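Local coordinates for decapping nuclease RAI1 (Scheffersomyces stipitis, PDB 5BTO), which removes NAD caps from the 5' end of RNAs and binds the exoribonuclease RAT1, stabilising it and stimulating its activity, at residues E28-A33 / T95-E100; C89-L94 / S392-W397. All coordinates share one frame; numbering follows the deposited sequence.

Interaction 1. Residues E28-A33 / T95-E100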
ATOM      1  N   GLU A  28      11.474  -3.663  30.491  1.00 16.86           N
ATOM      2  CA  GLU A  28      11.841  -2.340  30.981  1.00 17.57           C
ATOM      3  C   GLU A  28      13.345  -2.268  31.215  1.00 16.30           C
ATOM      4  O   GLU A  28      13.940  -3.194  31.809  1.00 19.23           O
ATOM      5  CB  GLU A  28      11.128  -2.006  32.298  1.00 16.86           C
ATOM      6  CG  GLU A  28      11.472  -0.606  32.817  1.00 18.07           C
ATOM      7  CD  GLU A  28      10.730  -0.243  34.095  1.00 18.08           C
ATOM      8  OE1 GLU A  28       9.502   0.022  34.041  1.00 17.96           O
ATOM      9  OE2 GLU A  28      11.385  -0.209  35.150  1.00 19.83           O
ATOM     10  N   ILE A  29      13.958  -1.170  30.791  1.00 15.17           N
ATOM     11  CA  ILE A  29      15.382  -0.967  31.084  1.00 16.76           C
ATOM     12  C   ILE A  29      15.653   0.224  32.006  1.00 17.84           C
ATOM     13  O   ILE A  29      16.662   0.247  32.707  1.00 19.32           O
ATOM     14  CB  ILE A  29      16.260  -0.889  29.806  1.00 19.73           C
ATOM     15  CG1 ILE A  29      15.678   0.102  28.799  1.00 20.58           C
ATOM     16  CG2 ILE A  29      16.405  -2.263  29.185  1.00 21.79           C
ATOM     17  CD1 ILE A  29      16.706   0.575  27.753  1.00 25.24           C
ATOM     18  N   PHE A  30      14.758   1.210  32.008  1.00 17.16           N
ATOM     19  CA  PHE A  30      14.840   2.308  32.976  1.00 16.27           C
ATOM     20  C   PHE A  30      13.505   3.030  33.085  1.00 16.41           C
ATOM     21  O   PHE A  30      12.597   2.774  32.303  1.00 16.46           O
ATOM     22  CB  PHE A  30      15.995   3.291  32.661  1.00 17.22           C
ATOM     23  CG  PHE A  30      15.907   3.972  31.307  1.00 18.46           C
ATOM     24  CD1 PHE A  30      16.486   3.393  30.184  1.00 18.17           C
ATOM     25  CD2 PHE A  30      15.311   5.222  31.172  1.00 19.30           C
ATOM     26  CE1 PHE A  30      16.437   4.027  28.939  1.00 19.12           C
ATOM     27  CE2 PHE A  30      15.257   5.868  29.914  1.00 19.79           C
ATOM     28  CZ  PHE A  30      15.831   5.268  28.816  1.00 18.87           C
ATOM     29  N   ALA A  31      13.386   3.923  34.059  1.00 16.18           N
ATOM     30  CA  ALA A  31      12.175   4.713  34.204  1.00 17.92           C
ATOM     31  C   ALA A  31      12.543   6.131  34.576  1.00 17.91           C
ATOM     32  O   ALA A  31      13.664   6.396  35.000  1.00 19.32           O
ATOM     33  CB  ALA A  31      11.249   4.088  35.267  1.00 17.74           C
ATOM     34  N   PHE A  32      11.610   7.054  34.378  1.00 18.25           N
ATOM     35  CA  PHE A  32      11.742   8.392  34.937  1.00 17.92           C
ATOM     36  C   PHE A  32      10.362   8.921  35.293  1.00 18.19           C
ATOM     37  O   PHE A  32       9.360   8.270  34.999  1.00 18.57           O
ATOM     38  CB  PHE A  32      12.546   9.337  34.017  1.00 16.45           C
ATOM     39  CG  PHE A  32      11.897   9.637  32.678  1.00 18.32           C
ATOM     40  CD1 PHE A  32      12.026   8.758  31.612  1.00 17.33           C
ATOM     41  CD2 PHE A  32      11.213  10.829  32.478  1.00 19.41           C
ATOM     42  CE1 PHE A  32      11.456   9.053  30.371  1.00 17.35           C
ATOM     43  CE2 PHE A  32      10.644  11.136  31.239  1.00 20.68           C
ATOM     44  CZ  PHE A  32      10.767  10.249  30.187  1.00 17.98           C
ATOM     45  N   ALA A  33      10.300  10.063  35.964  1.00 18.16           N
ATOM     46  CA  ALA A  33       9.004  10.582  36.380  1.00 18.08           C
ATOM     47  C   ALA A  33       8.936  12.097  36.291  1.00 20.29           C
ATOM     48  O   ALA A  33       9.957  12.774  36.224  1.00 22.95           O
ATOM     49  CB  ALA A  33       8.671  10.107  37.812  1.00 18.89           C
ATOM     50  N   THR A  95      20.587   8.905  28.483  1.00 21.19           N
ATOM     51  CA  THR A  95      22.005   9.179  28.695  1.00 23.32           C
ATOM     52  C   THR A  95      22.454   8.573  30.025  1.00 23.13           C
ATOM     53  O   THR A  95      23.497   7.927  30.107  1.00 22.92           O
ATOM     54  CB  THR A  95      22.284  10.687  28.672  1.00 22.26           C
ATOM     55  OG1 THR A  95      21.980  11.205  27.364  1.00 23.14           O
ATOM     56  CG2 THR A  95      23.755  10.964  28.978  1.00 22.66           C
ATOM     57  N   LYS A  96      21.650   8.785  31.053  1.00 22.27           N
ATOM     58  CA  LYS A  96      21.973   8.266  32.382  1.00 20.88           C
ATOM     59  C   LYS A  96      22.044   6.747  32.347  1.00 21.43           C
ATOM     60  O   LYS A  96      22.950   6.135  32.915  1.00 23.02           O
ATOM     61  CB  LYS A  96      20.932   8.754  33.378  1.00 20.97           C
ATOM     62  CG  LYS A  96      21.179   8.334  34.831  1.00 24.85           C
ATOM     63  CD  LYS A  96      20.083   8.910  35.707  1.00 27.01           C
ATOM     64  CE  LYS A  96      20.279   8.541  37.180  1.00 28.81           C
ATOM     65  NZ  LYS A  96      21.593   9.036  37.699  1.00 31.98           N
ATOM     66  N   TYR A  97      21.080   6.128  31.674  1.00 20.72           N
ATOM     67  CA  TYR A  97      21.094   4.681  31.527  1.00 22.54           C
ATOM     68  C   TYR A  97      22.350   4.170  30.802  1.00 22.25           C
ATOM     69  O   TYR A  97      22.987   3.204  31.241  1.00 23.08           O
ATOM     70  CB  TYR A  97      19.818   4.191  30.819  1.00 22.09           C
ATOM     71  CG  TYR A  97      19.908   2.739  30.419  1.00 22.76           C
ATOM     72  CD1 TYR A  97      19.684   1.735  31.348  1.00 22.89           C
ATOM     73  CD2 TYR A  97      20.258   2.372  29.121  1.00 25.49           C
ATOM     74  CE1 TYR A  97      19.783   0.413  31.005  1.00 26.04           C
ATOM     75  CE2 TYR A  97      20.361   1.036  28.766  1.00 26.84           C
ATOM     76  CZ  TYR A  97      20.125   0.063  29.722  1.00 28.36           C
ATOM     77  OH  TYR A  97      20.222  -1.270  29.402  1.00 32.46           O
ATOM     78  N   GLU A  98      22.715   4.812  29.697  1.00 22.28           N
ATOM     79  CA  GLU A  98      23.859   4.349  28.929  1.00 21.86           C
ATOM     80  C   GLU A  98      25.149   4.453  29.741  1.00 22.93           C
ATOM     81  O   GLU A  98      25.967   3.534  29.747  1.00 23.55           O
ATOM     82  CB  GLU A  98      23.946   5.088  27.586  1.00 21.93           C
ATOM     83  CG  GLU A  98      22.719   4.784  26.724  1.00 20.52           C
ATOM     84  CD  GLU A  98      22.712   5.490  25.380  1.00 22.03           C
ATOM     85  OE1 GLU A  98      23.438   6.496  25.212  1.00 25.28           O
ATOM     86  OE2 GLU A  98      21.953   5.027  24.496  1.00 21.21           O
ATOM     87  N   GLN A  99      25.294   5.565  30.447  1.00 23.29           N
ATOM     88  CA  GLN A  99      26.459   5.797  31.316  1.00 24.26           C
ATOM     89  C   GLN A  99      26.555   4.814  32.483  1.00 26.01           C
ATOM     90  O   GLN A  99      27.644   4.339  32.822  1.00 26.32           O
ATOM     91  CB  GLN A  99      26.386   7.206  31.883  1.00 26.35           C
ATOM     92  CG  GLN A  99      26.646   8.286  30.855  1.00 28.23           C
ATOM     93  CD  GLN A  99      26.270   9.658  31.356  1.00 31.24           C
ATOM     94  OE1 GLN A  99      25.583   9.792  32.369  1.00 33.09           O
ATOM     95  NE2 GLN A  99      26.723  10.692  30.654  1.00 31.97           N
ATOM     96  N   GLU A 100      25.421   4.528  33.113  1.00 25.14           N
ATOM     97  CA  GLU A 100      25.445   3.827  34.401  1.00 26.49           C
ATOM     98  C   GLU A 100      25.126   2.335  34.352  1.00 27.74           C
ATOM     99  O   GLU A 100      25.540   1.579  35.242  1.00 28.38           O
ATOM    100  CB  GLU A 100      24.537   4.543  35.403  1.00 25.84           C
ATOM    101  CG  GLU A 100      25.013   5.963  35.697  1.00 27.05           C
ATOM    102  CD  GLU A 100      24.058   6.756  36.561  1.00 29.52           C
ATOM    103  OE1 GLU A 100      23.111   6.159  37.111  1.00 30.43           O
ATOM    104  OE2 GLU A 100      24.264   7.981  36.695  1.00 30.44           O
TER
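Ile29 meets the ring of Tyr97 with its longer branch: CD1 sits over one face, offset toward the rim, and approaches Tyr97 CE2 at 3.8 Å. This is a CH-pi contact, with CD1 4.1 Å from the centroid of the Tyr97 ring and 23° off its normal. The torsion behind it is chi1 50°, which tucks CG1 of Ile29 between its own backbone N and carbonyl carbon, while CG2 stays near the phenol oxygen. The carbonyl of the same residue also lies close, Ile29 O being 3.6 Å from Tyr97 CE1. Within the large mixed sheet of this PD-(D/E)XK nuclease-family protein, Ile29 and Phe30 both pair through their backbones with Val220 of the neighbouring strand 216-225, a classic beta bulge, and both send their side chains toward the helix, where a regular strand would alternate them. Phe30 CD1 comes obliquely to within 3.5 Å of Tyr97 CB, and the two side chains cross at about a right angle. Their rings are near parallel, with planes at 26°, but are slid so far apart that they barely overlap at a centroid separation of 5.3 Å. Two residues on, Phe32 packs instead against Cys89 and Ala93, earlier in helix 87-101.

Interaction 2. Residues C89-L94 / S392-W397; sequences CLLTAL and SEFKQW
Phe394 and Leu91 form the heart of this helix-helix contact, and their CA atoms mark the nearest backbone approach at 6.3 Å. Leu91 lays one methyl squarely on the aromatic ring: CD2 stands 3.9 Å from the centroid of the Phe394 ring and just 4° off its normal, an almost ideally centred CH-pi contact. Its other methyl takes a different part of the same ring, with Leu91 CD1 3.9 Å from Phe394 CD2. With CG anti to the carbonyl carbon (chi1 -65°), the Leu91 fork is directed at the ring; its side chain crosses that of Phe394 at about a right angle. Leu94, one helical turn on, supplies a third methyl; its CD2 comes within 3.9 Å of Phe394 CE1, oblique to the ring. All three residues are buried, so the contact is a small apolar core between helices. Phe394 N is hydrogen-bonded to Thr391 OG1 at the start of its helix, and the Phe394 ring also touches Thr95. On the sheet side of helix 87-101, Leu90 and Leu94 pack on Ile112 of strand 111-114, and Leu94 also on Phe30 of strand 27-34; helix 392-400 packs against the flank of helix 87-101, with Leu94 touching both it and the strands.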
ATOM      1  N   CYS A  89      13.626  15.114  27.826  1.00 24.20           N
ATOM      2  CA  CYS A  89      13.649  14.348  29.069  1.00 24.03           C
ATOM      3  C   CYS A  89      13.955  12.868  28.814  1.00 21.47           C
ATOM      4  O   CYS A  89      14.695  12.243  29.574  1.00 21.46           O
ATOM      5  CB  CYS A  89      12.360  14.537  29.895  1.00 27.30           C
ATOM      6  SG  CYS A  89      10.784  14.162  29.076  1.00 30.26           S
ATOM      7  N   LEU A  90      13.394  12.312  27.746  1.00 19.64           N
ATOM      8  CA  LEU A  90      13.716  10.945  27.356  1.00 17.66           C
ATOM      9  C   LEU A  90      15.224  10.795  27.121  1.00 19.31           C
ATOM     10  O   LEU A  90      15.847   9.840  27.595  1.00 19.98           O
ATOM     11  CB  LEU A  90      12.913  10.520  26.117  1.00 19.25           C
ATOM     12  CG  LEU A  90      13.214   9.131  25.548  1.00 18.81           C
ATOM     13  CD1 LEU A  90      13.147   8.065  26.654  1.00 19.71           C
ATOM     14  CD2 LEU A  90      12.258   8.790  24.388  1.00 17.94           C
ATOM     15  N   LEU A  91      15.815  11.733  26.391  1.00 19.88           N
ATOM     16  CA  LEU A  91      17.253  11.655  26.136  1.00 19.54           C
ATOM     17  C   LEU A  91      18.074  11.840  27.403  1.00 21.66           C
ATOM     18  O   LEU A  91      19.137  11.242  27.548  1.00 21.80           O
ATOM     19  CB  LEU A  91      17.685  12.678  25.089  1.00 21.35           C
ATOM     20  CG  LEU A  91      17.067  12.394  23.728  1.00 22.09           C
ATOM     21  CD1 LEU A  91      17.561  13.412  22.716  1.00 22.95           C
ATOM     22  CD2 LEU A  91      17.390  10.974  23.284  1.00 22.61           C
ATOM     23  N   THR A  92      17.592  12.676  28.313  1.00 21.31           N
ATOM     24  CA  THR A  92      18.279  12.838  29.595  1.00 22.49           C
ATOM     25  C   THR A  92      18.300  11.504  30.348  1.00 22.63           C
ATOM     26  O   THR A  92      19.337  11.076  30.854  1.00 22.19           O
ATOM     27  CB  THR A  92      17.629  13.935  30.459  1.00 22.95           C
ATOM     28  OG1 THR A  92      17.687  15.189  29.760  1.00 26.41           O
ATOM     29  CG2 THR A  92      18.358  14.072  31.806  1.00 23.05           C
ATOM     30  N   ALA A  93      17.157  10.829  30.389  1.00 20.61           N
ATOM     31  CA  ALA A  93      17.071   9.544  31.074  1.00 20.22           C
ATOM     32  C   ALA A  93      17.900   8.477  30.357  1.00 20.76           C
ATOM     33  O   ALA A  93      18.537   7.649  30.996  1.00 21.67           O
ATOM     34  CB  ALA A  93      15.612   9.102  31.188  1.00 20.95           C
ATOM     35  N   LEU A  94      17.887   8.496  29.024  1.00 21.48           N
ATOM     36  CA  LEU A  94      18.626   7.508  28.240  1.00 21.20           C
ATOM     37  C   LEU A  94      20.133   7.662  28.432  1.00 21.68           C
ATOM     38  O   LEU A  94      20.869   6.677  28.537  1.00 22.64           O
ATOM     39  CB  LEU A  94      18.279   7.635  26.747  1.00 20.34           C
ATOM     40  CG  LEU A  94      19.050   6.720  25.799  1.00 19.42           C
ATOM     41  CD1 LEU A  94      18.833   5.246  26.107  1.00 21.05           C
ATOM     42  CD2 LEU A  94      18.644   7.038  24.353  1.00 19.47           C
ATOM     43  N   SER A 392      22.075  19.073  23.402  1.00 29.42           N
ATOM     44  CA  SER A 392      23.531  19.190  23.368  1.00 32.52           C
ATOM     45  C   SER A 392      24.178  18.165  24.298  1.00 30.76           C
ATOM     46  O   SER A 392      25.215  17.590  23.973  1.00 30.18           O
ATOM     47  CB  SER A 392      23.986  20.613  23.702  1.00 36.66           C
ATOM     48  OG  SER A 392      23.555  21.014  24.990  1.00 41.37           O
ATOM     49  N   GLU A 393      23.550  17.925  25.444  1.00 28.27           N
ATOM     50  CA  GLU A 393      24.077  16.963  26.404  1.00 29.54           C
ATOM     51  C   GLU A 393      24.105  15.554  25.810  1.00 27.22           C
ATOM     52  O   GLU A 393      25.072  14.816  25.976  1.00 27.92           O
ATOM     53  CB  GLU A 393      23.249  16.979  27.698  1.00 31.66           C
ATOM     54  CG  GLU A 393      23.393  18.255  28.530  1.00 35.82           C
ATOM     55  CD  GLU A 393      22.588  19.436  27.989  1.00 40.15           C
ATOM     56  OE1 GLU A 393      21.751  19.250  27.072  1.00 37.68           O
ATOM     57  OE2 GLU A 393      22.798  20.561  28.498  1.00 45.49           O
ATOM     58  N   PHE A 394      23.036  15.175  25.113  1.00 24.39           N
ATOM     59  CA  PHE A 394      22.977  13.841  24.546  1.00 22.21           C
ATOM     60  C   PHE A 394      24.006  13.668  23.426  1.00 24.04           C
ATOM     61  O   PHE A 394      24.688  12.649  23.352  1.00 24.30           O
ATOM     62  CB  PHE A 394      21.557  13.560  24.042  1.00 20.61           C
ATOM     63  CG  PHE A 394      21.398  12.233  23.365  1.00 22.34           C
ATOM     64  CD1 PHE A 394      21.421  11.052  24.096  1.00 21.33           C
ATOM     65  CD2 PHE A 394      21.182  12.167  21.993  1.00 22.53           C
ATOM     66  CE1 PHE A 394      21.263   9.831  23.470  1.00 21.76           C
ATOM     67  CE2 PHE A 394      21.021  10.955  21.360  1.00 21.60           C
ATOM     68  CZ  PHE A 394      21.055   9.787  22.085  1.00 20.86           C
ATOM     69  N   LYS A 395      24.118  14.662  22.551  1.00 23.59           N
ATOM     70  CA  LYS A 395      25.067  14.567  21.448  1.00 24.64           C
ATOM     71  C   LYS A 395      26.504  14.492  21.954  1.00 24.98           C
ATOM     72  O   LYS A 395      27.305  13.700  21.461  1.00 26.46           O
ATOM     73  CB  LYS A 395      24.903  15.743  20.483  1.00 24.25           C
ATOM     74  CG  LYS A 395      23.551  15.721  19.758  1.00 24.22           C
ATOM     75  CD  LYS A 395      23.447  16.800  18.700  1.00 26.53           C
ATOM     76  CE  LYS A 395      23.361  18.193  19.311  1.00 26.57           C
ATOM     77  NZ  LYS A 395      23.455  19.245  18.242  1.00 26.41           N
ATOM     78  N   GLN A 396      26.816  15.308  22.949  1.00 25.82           N
ATOM     79  CA  GLN A 396      28.163  15.302  23.515  1.00 28.52           C
ATOM     80  C   GLN A 396      28.478  13.929  24.101  1.00 27.75           C
ATOM     81  O   GLN A 396      29.571  13.390  23.909  1.00 27.82           O
ATOM     82  CB  GLN A 396      28.311  16.395  24.574  1.00 30.04           C
ATOM     83  CG  GLN A 396      29.731  16.602  25.055  1.00 31.46           C
ATOM     84  CD  GLN A 396      29.828  17.726  26.059  1.00 34.91           C
ATOM     85  OE1 GLN A 396      29.941  17.490  27.261  1.00 39.45           O
ATOM     86  NE2 GLN A 396      29.782  18.960  25.572  1.00 37.57           N
ATOM     87  N   TRP A 397      27.506  13.354  24.804  1.00 24.79           N
ATOM     88  CA  TRP A 397      27.679  12.017  25.345  1.00 24.44           C
ATOM     89  C   TRP A 397      27.948  11.004  24.239  1.00 24.18           C
ATOM     90  O   TRP A 397      28.921  10.268  24.298  1.00 25.52           O
ATOM     91  CB  TRP A 397      26.467  11.596  26.194  1.00 24.42           C
ATOM     92  CG  TRP A 397      26.340  10.116  26.379  1.00 24.57           C
ATOM     93  CD1 TRP A 397      25.310   9.318  25.945  1.00 23.72           C
ATOM     94  CD2 TRP A 397      27.267   9.248  27.041  1.00 25.70           C
ATOM     95  NE1 TRP A 397      25.549   8.013  26.291  1.00 25.63           N
ATOM     96  CE2 TRP A 397      26.741   7.941  26.967  1.00 26.32           C
ATOM     97  CE3 TRP A 397      28.491   9.448  27.688  1.00 25.30           C
ATOM     98  CZ2 TRP A 397      27.392   6.843  27.516  1.00 27.41           C
ATOM     99  CZ3 TRP A 397      29.138   8.353  28.232  1.00 26.87           C
ATOM    100  CH2 TRP A 397      28.586   7.067  28.148  1.00 26.80           C
TER

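In the fold
From the N terminus, strand 27-34 comes first, and interaction 1 closes a loop of 61 intervening residues when helix 87-101 returns to it. Interaction 2 starts from the preceding turns of that helix and closes a far longer loop, 297 residues, to helix 392-400 near the C terminus. Because 89-94 falls between 28-33 and 95-100 while 392-397 lies beyond both, the segments alternate along the chain and the two loops cross. The centres lie about 11 Å apart and are joined directly: Phe30 CE2 packs 3.5 Å from Ala93 CB, and Glu98 OE1 probably accepts a hydrogen bond from Trp397 NE1 at 2.8 Å. Helix 87-101 therefore ties an early strand of the large mixed sheet to the C-terminal helix.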